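PDB 3HDX: SusD superfamily protein from Bacteroides thetaiotaomicron VPI-5482, which probably binds polysaccharide at the outer membrane of this gut bacterium, as a homologue of the starch-binding protein SusD. Local coordinates for residues 77-82 with 123-128. Residues are numbered along the deposited sequence; the frame is centred on the assembly and turned at random. Where two conformers were deposited one is given.
Sequences RFYAVI and FYMVRI
A Met-aromatic contact at a helix-helix interface, with M125 set over the Y79 ring, belongs here to the helical, TPR-like scaffold of the SusD fold. Segments 77-82 and 123-128, parts of helices 76-91 and 104-129, run nearly antiparallel, their local axes 157° apart in direction and 10.8 Å apart at closest approach. They illustrate how an interface without a single hydrogen bond across it can be built from one flexible chain, three rings and two isoleucines. The flexible chain is M125, present as selenomethionine and modelled in two conformers, one of which is described here. Its CG is wedged between its own backbone N and carbonyl carbon (chi1 77°), and a later bend turns CE back toward Y79. In this conformer SE comes to lie over a face of the Y79 ring, 4.5 Å from its centroid, while I82 CD1 touches the same SE at 3.8 Å, its side chain meeting the chain of M125 at about a right angle. The Y79 ring is held in place by a hydrogen bond from Y79 OH to the carbonyl of P133 and by edge-to-face contacts with W75 and F144. Next to Y79 in sequence, F78 lies alongside M125, the two side chains pointing opposite ways, and M125 CB sits over one face of the F78 ring, 4.1 Å from CG. Beside it stands Y124, whose OH is hydrogen-bonded to H35. The two rings meet rim to rim, planes 19° apart, with F78 CE1 3.5 Å from Y124 CD1. Replacing F78 by an alanine would probably open a gap between the helices, leaving M125 CB and the near rim of the Y124 ring without their apolar partner. I128 CD1 comes obliquely to the F78 ring, 4.4 Å from F78 CZ.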
loop_
_atom_site.group_PDB
_atom_site.type_symbol
_atom_site.label_atom_id
_atom_site.label_comp_id
_atom_site.label_asym_id
_atom_site.label_seq_id
_atom_site.Cartn_x
_atom_site.Cartn_y
_atom_site.Cartn_z
ATOM N N ARG A 77 -10.549 12.043 5.076
ATOM C CA ARG A 77 -10.888 10.855 4.323
ATOM C C ARG A 77 -10.563 9.537 5.039
ATOM O O ARG A 77 -11.259 8.548 4.853
ATOM C CB ARG A 77 -10.269 10.891 2.925
ATOM C CG ARG A 77 -8.749 10.903 2.915
ATOM C CD ARG A 77 -8.181 11.315 1.545
ATOM N NE ARG A 77 -6.717 11.274 1.502
ATOM C CZ ARG A 77 -5.900 12.231 1.973
ATOM N NH1 ARG A 77 -6.388 13.311 2.614
ATOM N NH2 ARG A 77 -4.570 12.125 1.819
ATOM N N PHE A 78 -9.540 9.554 5.879
ATOM C CA PHE A 78 -9.232 8.385 6.710
ATOM C C PHE A 78 -10.258 8.199 7.824
ATOM O O PHE A 78 -10.714 7.092 8.045
ATOM C CB PHE A 78 -7.792 8.434 7.210
ATOM C CG PHE A 78 -6.811 8.249 6.101
ATOM C CD1 PHE A 78 -6.463 6.943 5.711
ATOM C CD2 PHE A 78 -6.324 9.314 5.371
ATOM C CE1 PHE A 78 -5.583 6.734 4.649
ATOM C CE2 PHE A 78 -5.464 9.082 4.294
ATOM C CZ PHE A 78 -5.106 7.815 3.950
ATOM N N TYR A 79 -10.613 9.274 8.518
ATOM C CA TYR A 79 -11.665 9.203 9.545
ATOM C C TYR A 79 -13.020 8.829 8.930
ATOM O O TYR A 79 -13.835 8.187 9.600
ATOM C CB TYR A 79 -11.720 10.445 10.443
ATOM C CG TYR A 79 -10.543 10.442 11.356
ATOM C CD1 TYR A 79 -10.511 9.542 12.434
ATOM C CD2 TYR A 79 -9.466 11.287 11.170
ATOM C CE1 TYR A 79 -9.414 9.464 13.258
ATOM C CE2 TYR A 79 -8.391 11.217 11.994
ATOM C CZ TYR A 79 -8.366 10.312 13.049
ATOM O OH TYR A 79 -7.238 10.248 13.812
ATOM N N ALA A 80 -13.245 9.138 7.639
ATOM C CA ALA A 80 -14.480 8.680 6.992
ATOM C C ALA A 80 -14.554 7.146 6.979
ATOM O O ALA A 80 -15.627 6.556 7.180
ATOM C CB ALA A 80 -14.632 9.258 5.572
ATOM N N VAL A 81 -13.409 6.502 6.726
ATOM C CA VAL A 81 -13.357 5.029 6.757
ATOM C C VAL A 81 -13.639 4.521 8.181
ATOM O O VAL A 81 -14.454 3.618 8.395
ATOM C CB VAL A 81 -11.979 4.514 6.340
ATOM C CG1 VAL A 81 -11.875 2.977 6.539
ATOM C CG2 VAL A 81 -11.634 4.943 4.907
ATOM N N ILE A 82 -12.885 5.068 9.126
ATOM C CA ILE A 82 -12.933 4.651 10.539
ATOM C C ILE A 82 -14.377 4.786 11.080
ATOM O O ILE A 82 -14.898 3.875 11.687
ATOM C CB ILE A 82 -11.926 5.493 11.361
ATOM C CG1 ILE A 82 -10.482 5.090 10.969
ATOM C CG2 ILE A 82 -12.167 5.378 12.890
ATOM C CD1 ILE A 82 -9.402 6.170 11.260
ATOM N N PHE A 123 -3.189 2.230 10.483
ATOM C CA PHE A 123 -1.789 2.013 10.129
ATOM C C PHE A 123 -1.333 2.980 9.038
ATOM O O PHE A 123 -0.307 3.629 9.143
ATOM C CB PHE A 123 -1.587 0.571 9.658
ATOM C CG PHE A 123 -0.262 0.342 8.956
ATOM C CD1 PHE A 123 0.920 0.578 9.628
ATOM C CD2 PHE A 123 -0.223 -0.114 7.648
ATOM C CE1 PHE A 123 2.135 0.366 8.988
ATOM C CE2 PHE A 123 1.018 -0.328 7.018
ATOM C CZ PHE A 123 2.162 -0.128 7.729
ATOM N N TYR A 124 -2.142 3.054 7.987
ATOM C CA TYR A 124 -1.800 3.854 6.807
ATOM C C TYR A 124 -1.614 5.325 7.167
ATOM O O TYR A 124 -0.668 5.978 6.753
ATOM C CB TYR A 124 -2.872 3.635 5.709
ATOM C CG TYR A 124 -2.410 4.019 4.324
ATOM C CD1 TYR A 124 -2.488 5.346 3.896
ATOM C CD2 TYR A 124 -1.889 3.067 3.432
ATOM C CE1 TYR A 124 -2.118 5.727 2.640
ATOM C CE2 TYR A 124 -1.496 3.416 2.157
ATOM C CZ TYR A 124 -1.606 4.767 1.771
ATOM O OH TYR A 124 -1.229 5.138 0.520
HETATM N N MSE A 125 -2.519 5.823 8.002
HETATM C CA MSE A 125 -2.488 7.227 8.380
HETATM C C MSE A 125 -1.339 7.490 9.389
HETATM O O MSE A 125 -0.742 8.573 9.377
HETATM C CB MSE A 125 -3.865 7.734 8.832
HETATM C CG MSE A 125 -4.251 7.315 10.209
HETATM SE SE MSE A 125 -6.053 7.780 10.691
HETATM C CE MSE A 125 -5.933 9.710 10.335
ATOM N N VAL A 126 -1.026 6.520 10.251
ATOM C CA VAL A 126 0.121 6.647 11.180
ATOM C C VAL A 126 1.441 6.768 10.427
ATOM O O VAL A 126 2.316 7.574 10.808
ATOM C CB VAL A 126 0.139 5.523 12.258
ATOM C CG1 VAL A 126 1.547 5.368 12.914
ATOM C CG2 VAL A 126 -1.012 5.768 13.263
ATOM N N ARG A 127 1.576 6.059 9.300
ATOM C CA ARG A 127 2.803 6.206 8.524
ATOM C C ARG A 127 2.932 7.619 7.939
ATOM O O ARG A 127 4.056 8.104 7.752
ATOM C CB ARG A 127 2.886 5.228 7.366
ATOM C CG ARG A 127 2.984 3.764 7.774
ATOM C CD ARG A 127 3.454 2.934 6.573
ATOM N NE ARG A 127 2.553 3.073 5.443
ATOM C CZ ARG A 127 2.624 2.339 4.324
ATOM N NH1 ARG A 127 3.535 1.395 4.172
ATOM N NH2 ARG A 127 1.759 2.550 3.362
ATOM N N ILE A 128 1.788 8.246 7.631
ATOM C CA ILE A 128 1.759 9.574 7.005
ATOM C C ILE A 128 1.958 10.712 8.008
ATOM O O ILE A 128 2.789 11.589 7.781
ATOM C CB ILE A 128 0.465 9.762 6.146
ATOM C CG1 ILE A 128 0.465 8.807 4.951
ATOM C CG2 ILE A 128 0.313 11.197 5.663
ATOM C CD1 ILE A 128 -0.809 8.789 4.166
#